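Side-chain contacts in transcriptional regulator (PDB 5CYV), which binds p-coumaroyl-CoA and, as a MarR-family transcriptional regulator of p-hydroxycinnamate metabolism, probably binds DNA under the control of that ligand: residues S39-V44 against A60-D65; V53-V58 against S67-L72. All coordinates share one frame; numbering follows the deposited sequence. Where two conformers were deposited one is given.

Contact 1: residues S39-V44 against A60-D65; sequences SYSVLV and ATMGLD. With WCA (p-coumaroyl-CoA), chain J.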
# COMPACT_ATOMS: atom_id res chain seq x y z
N SER B 39 2.11 13.32 -6.24
CA SER B 39 1.90 14.76 -6.46
C SER B 39 0.60 15.22 -5.86
O SER B 39 0.51 16.33 -5.30
CB SER B 39 1.98 15.12 -7.94
OG SER B 39 1.10 14.33 -8.75
N TYR B 40 -0.46 14.39 -5.95
CA TYR B 40 -1.67 14.70 -5.23
C TYR B 40 -1.47 14.83 -3.75
O TYR B 40 -1.99 15.79 -3.13
CB TYR B 40 -2.73 13.60 -5.54
CG TYR B 40 -3.96 13.63 -4.69
CD1 TYR B 40 -4.95 14.56 -4.91
CD2 TYR B 40 -4.12 12.68 -3.64
CE1 TYR B 40 -6.09 14.60 -4.11
CE2 TYR B 40 -5.27 12.69 -2.87
CZ TYR B 40 -6.26 13.65 -3.12
OH TYR B 40 -7.36 13.72 -2.31
N SER B 41 -0.73 13.91 -3.14
CA SER B 41 -0.52 13.99 -1.69
C SER B 41 0.18 15.30 -1.30
O SER B 41 -0.21 15.91 -0.31
CB SER B 41 0.34 12.82 -1.21
OG SER B 41 -0.32 11.56 -1.48
N VAL B 42 1.21 15.68 -2.07
CA VAL B 42 1.88 16.95 -1.75
C VAL B 42 0.97 18.16 -1.85
O VAL B 42 0.93 19.00 -0.93
CB VAL B 42 3.10 17.14 -2.65
CG1 VAL B 42 3.78 18.51 -2.38
CG2 VAL B 42 4.08 15.99 -2.38
N LEU B 43 0.15 18.16 -2.90
CA LEU B 43 -0.81 19.26 -3.11
C LEU B 43 -1.81 19.32 -1.94
O LEU B 43 -2.11 20.41 -1.39
CB LEU B 43 -1.49 19.09 -4.47
CG LEU B 43 -2.52 20.19 -4.73
CD1 LEU B 43 -1.87 21.58 -4.72
CD2 LEU B 43 -3.18 19.96 -6.10
N VAL B 44 -2.35 18.15 -1.54
CA VAL B 44 -3.30 18.11 -0.45
C VAL B 44 -2.65 18.64 0.83
O VAL B 44 -3.22 19.47 1.56
CB VAL B 44 -3.78 16.71 -0.26
CG1 VAL B 44 -4.49 16.55 1.11
CG2 VAL B 44 -4.73 16.38 -1.41
N ALA B 60 7.67 13.41 6.01
CA ALA B 60 7.38 12.59 7.18
C ALA B 60 5.97 12.02 7.04
O ALA B 60 5.74 10.83 7.34
CB ALA B 60 7.51 13.42 8.45
N THR B 61 5.04 12.84 6.56
CA THR B 61 3.67 12.32 6.41
C THR B 61 3.60 11.22 5.36
O THR B 61 2.92 10.22 5.54
CB THR B 61 2.68 13.44 6.06
OG1 THR B 61 2.64 14.39 7.13
CG2 THR B 61 1.26 12.90 5.85
N MET B 62 4.37 11.38 4.29
CA MET B 62 4.37 10.41 3.19
C MET B 62 5.32 9.25 3.43
O MET B 62 5.35 8.33 2.62
CB MET B 62 4.73 11.13 1.87
CG MET B 62 3.64 12.11 1.50
SD MET B 62 4.01 13.06 0.02
CE MET B 62 3.96 11.75 -1.30
N GLY B 63 6.09 9.25 4.51
CA GLY B 63 7.10 8.21 4.78
C GLY B 63 8.25 8.22 3.80
O GLY B 63 8.87 7.17 3.60
N LEU B 64 8.61 9.39 3.27
CA LEU B 64 9.67 9.50 2.25
C LEU B 64 10.80 10.33 2.77
O LEU B 64 10.62 11.11 3.70
CB LEU B 64 9.15 10.11 0.95
CG LEU B 64 8.07 9.27 0.27
CD1 LEU B 64 7.45 10.04 -0.78
CD2 LEU B 64 8.70 7.95 -0.29
N ASP B 65 12.00 10.16 2.22
CA ASP B 65 13.04 11.15 2.45
C ASP B 65 12.68 12.48 1.82
O ASP B 65 12.05 12.56 0.77
CB ASP B 65 14.36 10.71 1.85
CG ASP B 65 14.97 9.56 2.58
OD1 ASP B 65 14.66 9.40 3.78
OD2 ASP B 65 15.75 8.82 1.95
C4 WCA J . 17.74 -4.62 -0.49
C5 WCA J . 17.72 -5.38 -1.65
C6 WCA J . 18.88 -6.20 -1.94
C8 WCA J . 15.81 -4.28 -1.56
N1 WCA J . 19.91 -6.19 -1.07
N3 WCA J . 18.83 -4.67 0.34
CAV WCA J . -2.50 8.97 -1.23
CAT WCA J . -3.75 9.50 -1.31
CBS WCA J . -4.82 8.59 -1.27
OAJ WCA J . -6.14 9.11 -1.35
CAU WCA J . -4.64 7.26 -1.13
CAW WCA J . -3.36 6.70 -1.03
CBT WCA J . -2.31 7.59 -1.06
CAR WCA J . -0.98 6.96 -0.92
CAQ WCA J . 0.18 7.82 -0.71
CBP WCA J . 1.42 7.02 -0.37
OAD WCA J . 1.53 5.90 -0.02
SBO WCA J . 2.83 8.04 -0.52
CBA WCA J . 4.09 6.88 0.09
CAY WCA J . 4.88 6.24 -1.13
NBH WCA J . 4.19 5.12 -1.67
CBQ WCA J . 3.89 5.11 -3.10
OAE WCA J . 4.29 5.98 -3.89
CBB WCA J . 3.16 3.93 -3.64
CAZ WCA J . 4.09 2.97 -4.43
NBI WCA J . 5.09 2.25 -3.62
CBR WCA J . 6.40 2.68 -3.42
OAF WCA J . 6.71 3.79 -3.87
CBX WCA J . 7.40 1.80 -2.68
OAK WCA J . 6.87 0.45 -2.68
CCD WCA J . 7.65 2.29 -1.25
CAA WCA J . 6.36 2.01 -0.42
CAB WCA J . 8.06 3.78 -1.19
CBD WCA J . 8.79 1.43 -0.63
OBK WCA J . 9.86 1.61 -1.60
PCG WCA J . 11.36 1.20 -1.20
OAP WCA J . 11.68 1.86 0.11
OAI WCA J . 12.21 1.55 -2.45
OBN WCA J . 11.32 -0.33 -0.87
PCF WCA J . 11.63 -1.64 -1.65
OAO WCA J . 12.13 -1.15 -3.02
OAH WCA J . 10.52 -2.67 -1.48
O5' WCA J . 12.90 -2.26 -0.86
C5' WCA J . 12.81 -2.58 0.52
C4' WCA J . 14.00 -2.35 1.40
O4' WCA J . 15.05 -3.57 1.14
C3' WCA J . 14.70 -1.22 1.14
O3' WCA J . 15.52 -0.83 2.30
PCE WCA J . 15.22 0.48 3.12
OAM WCA J . 13.79 0.46 3.55
OAN WCA J . 15.47 1.69 2.26
OAG WCA J . 16.12 0.51 4.32
C2' WCA J . 15.67 -1.64 0.02
O2' WCA J . 16.70 -0.77 -0.16
C1' WCA J . 16.11 -3.06 0.55
N9 WCA J . 16.53 -3.95 -0.48
N7 WCA J . 16.52 -5.14 -2.30
C2 WCA J . 19.89 -5.46 0.03
N6 WCA J . 18.90 -6.99 -3.13

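Contact 2: residues V53-V58 against S67-L72; sequences VNQRGV and SQIVGL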
# COMPACT_ATOMS: atom_id res chain seq x y z
N VAL B 53 3.25 24.44 3.74
CA VAL B 53 3.76 23.31 4.51
C VAL B 53 5.25 23.13 4.23
O VAL B 53 5.74 23.30 3.10
CB VAL B 53 2.99 22.01 4.19
CG1 VAL B 53 3.23 21.57 2.75
CG2 VAL B 53 3.39 20.90 5.17
N ASN B 54 5.97 22.76 5.28
CA ASN B 54 7.38 22.46 5.20
C ASN B 54 7.72 21.15 4.49
O ASN B 54 7.00 20.17 4.64
CB ASN B 54 7.85 22.43 6.67
CG ASN B 54 9.33 22.43 6.84
OD1 ASN B 54 10.05 21.69 6.19
ND2 ASN B 54 9.79 23.24 7.79
N GLN B 55 8.74 21.13 3.65
CA GLN B 55 9.15 19.91 2.93
C GLN B 55 9.36 18.73 3.87
O GLN B 55 9.00 17.57 3.54
CB GLN B 55 10.44 20.19 2.13
CG GLN B 55 10.95 19.03 1.24
CD GLN B 55 12.41 19.22 0.83
OE1 GLN B 55 13.33 18.78 1.53
NE2 GLN B 55 12.62 19.87 -0.29
N ARG B 56 9.93 18.99 5.03
CA ARG B 56 10.21 17.89 5.96
C ARG B 56 8.93 17.31 6.51
O ARG B 56 8.85 16.10 6.67
CB ARG B 56 11.11 18.37 7.09
CG ARG B 56 12.54 18.57 6.58
CD ARG B 56 13.42 19.18 7.67
NE ARG B 56 14.73 19.65 7.21
CZ ARG B 56 15.86 18.94 7.28
NH1 ARG B 56 15.84 17.71 7.78
NH2 ARG B 56 17.01 19.46 6.85
N GLY B 57 7.93 18.15 6.77
CA GLY B 57 6.61 17.71 7.20
C GLY B 57 5.93 16.85 6.14
O GLY B 57 5.27 15.82 6.47
N VAL B 58 6.01 17.30 4.90
CA VAL B 58 5.43 16.52 3.83
C VAL B 58 6.07 15.14 3.73
O VAL B 58 5.36 14.09 3.64
CB VAL B 58 5.62 17.26 2.50
CG1 VAL B 58 5.18 16.37 1.32
CG2 VAL B 58 4.78 18.51 2.54
N SER B 67 14.48 14.36 0.10
CA SER B 67 15.02 14.51 -1.25
C SER B 67 14.03 14.02 -2.29
O SER B 67 14.08 14.42 -3.46
CB SER B 67 16.33 13.72 -1.38
OG SER B 67 16.11 12.33 -1.22
N GLN B 68 13.13 13.14 -1.87
CA GLN B 68 12.16 12.55 -2.83
C GLN B 68 10.98 13.48 -3.06
O GLN B 68 10.20 13.28 -3.96
CB GLN B 68 11.69 11.16 -2.37
CG GLN B 68 12.86 10.18 -2.40
CD GLN B 68 12.47 8.70 -2.66
OE1 GLN B 68 11.35 8.37 -3.04
NE2 GLN B 68 13.43 7.81 -2.42
N ILE B 69 10.87 14.53 -2.25
CA ILE B 69 9.74 15.43 -2.36
C ILE B 69 10.07 16.59 -3.31
O ILE B 69 9.13 17.14 -3.92
CB ILE B 69 9.38 16.03 -0.92
CG1 ILE B 69 9.02 14.90 0.06
CG2 ILE B 69 8.25 17.08 -0.92
CD1 ILE B 69 7.93 14.01 -0.46
N VAL B 70 11.37 16.88 -3.50
CA VAL B 70 11.74 18.06 -4.28
C VAL B 70 11.14 18.03 -5.69
O VAL B 70 10.57 19.03 -6.14
CB VAL B 70 13.25 18.16 -4.36
CG1 VAL B 70 13.67 19.34 -5.24
CG2 VAL B 70 13.82 18.30 -2.96
N GLY B 71 11.24 16.88 -6.37
CA GLY B 71 10.72 16.78 -7.72
C GLY B 71 9.22 16.84 -7.85
O GLY B 71 8.68 17.28 -8.86
N LEU B 72 8.51 16.38 -6.82
CA LEU B 72 7.07 16.51 -6.77
C LEU B 72 6.66 17.97 -6.66
O LEU B 72 5.74 18.40 -7.35
CB LEU B 72 6.51 15.77 -5.56
CG LEU B 72 6.87 14.30 -5.49
CD1 LEU B 72 6.42 13.72 -4.23
CD2 LEU B 72 6.18 13.53 -6.66

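Contact 1: residues S39-V44 against A60-D65
Met62, at the end of helix 55-62, packs its thioether against Ser41 and Val42 of helix 37-47 in a small, buried, apolar contact that also forms part of the p-coumaroyl-CoA pocket. The methionine chain runs out extended and then bends at its last torsion (chi3 67°), which sets the terminal methyl beside Ser41: Met62 CE lies 3.8 Å from Ser41 CB. Its sulfur meets the next residue, with Met62 SD 3.8 Å from Val42 CG2, and the two side chains cross at about a right angle. A long, unbranched, flexible chain suits this place because its sulfur can rest on Val42 while its methyl reaches both Ser41 and the thioester sulfur SBO, 4.0 Å from Met62 CE. The backbone comes closer still, Met62 O lying 3.2 Å from ligand carbon CBA. Helices 37-47 and 55-62 belong to the winged helix-turn-helix fold of the MarR family, and here Tyr40 and Ser41 of helix 37-47 meet the coumaroyl group. Ser41, small enough to let the ligand approach, hydrogen-bonds through OG to Val37 O, one turn back, while the same OG lies 3.4 Å from the ring carbon CAV of the ligand. Tyr40 meets the coumaroyl ring at its own edge, Tyr40 CE2 being 3.9 Å from CAT. Gly63 ends helix 55-62 in a Schellman motif, a positive-phi position that glycine adopts easily. Leu7 of the second subunit also packs on Ser41.

Contact 2: residues V53-V58 against S67-L72
Gln55 and Ile69 pass each other in opposite directions, the aliphatic part of the glutamine lying along the branched carbon of the isoleucine. Gln55 CG is 4.0 Å from Ile69 CG2, and CG stands anti to the backbone N (chi1 -176°), from where the extended chain carries the amide on to Val70. There Gln55 NE2 comes within 3.3 Å of Val70 CG2, a close, non-bonded approach of the amide nitrogen to a methyl. Glutamine fits this place, since its methylenes can pack while its amide lies at the partly exposed border. Deeper in, Val58 meets Ile69 obliquely with a single methyl: Val58 CG1 is 3.9 Å from Ile69 CG2 and 4.0 Å from Ile69 CD1, so it touches both branches of the isoleucine. Two beta-branched residues give compact, rigid surfaces suited to such a buried junction. At the start of helix 55-62, Asn54 is the N-cap: its OD1 accepts from Arg56 N at 2.9 Å, with an N-H...O angle of 158°, satisfying an amide that the first turn cannot. This packing joins the two helices of a helix-turn-helix, 55-62 and 70-78, the latter in the position of the recognition helix of MarR proteins. Helix 37-47 adjoins the pair, with Val53 on Ala46 and Leu72 on Arg38, and Val53 bonds through its backbone to Ile96 of strand 94-98.

How the contacts relate
Helix 55-62 serves both contacts, giving its last turn to contact 1 and its first to contact 2, and their centres lie only about 7 Å apart. Val42 of contact 1 joins them from helix 37-47: its CG2 is 3.7 Å from Leu72 CD1 and 3.9 Å from Val58 CG1. Ile69 CD1 also lies 4.1 Å from Met62 SD and 4.0 Å from Leu64 CD1. Contact 1 touches p-coumaroyl-CoA directly, whereas the side chain of Ile69 in contact 2 is about 8 Å from it, nearest atom to nearest atom. The packing thus runs from the pocket wall to the start of helix 70-78, which, as in other MarR proteins, probably reads DNA.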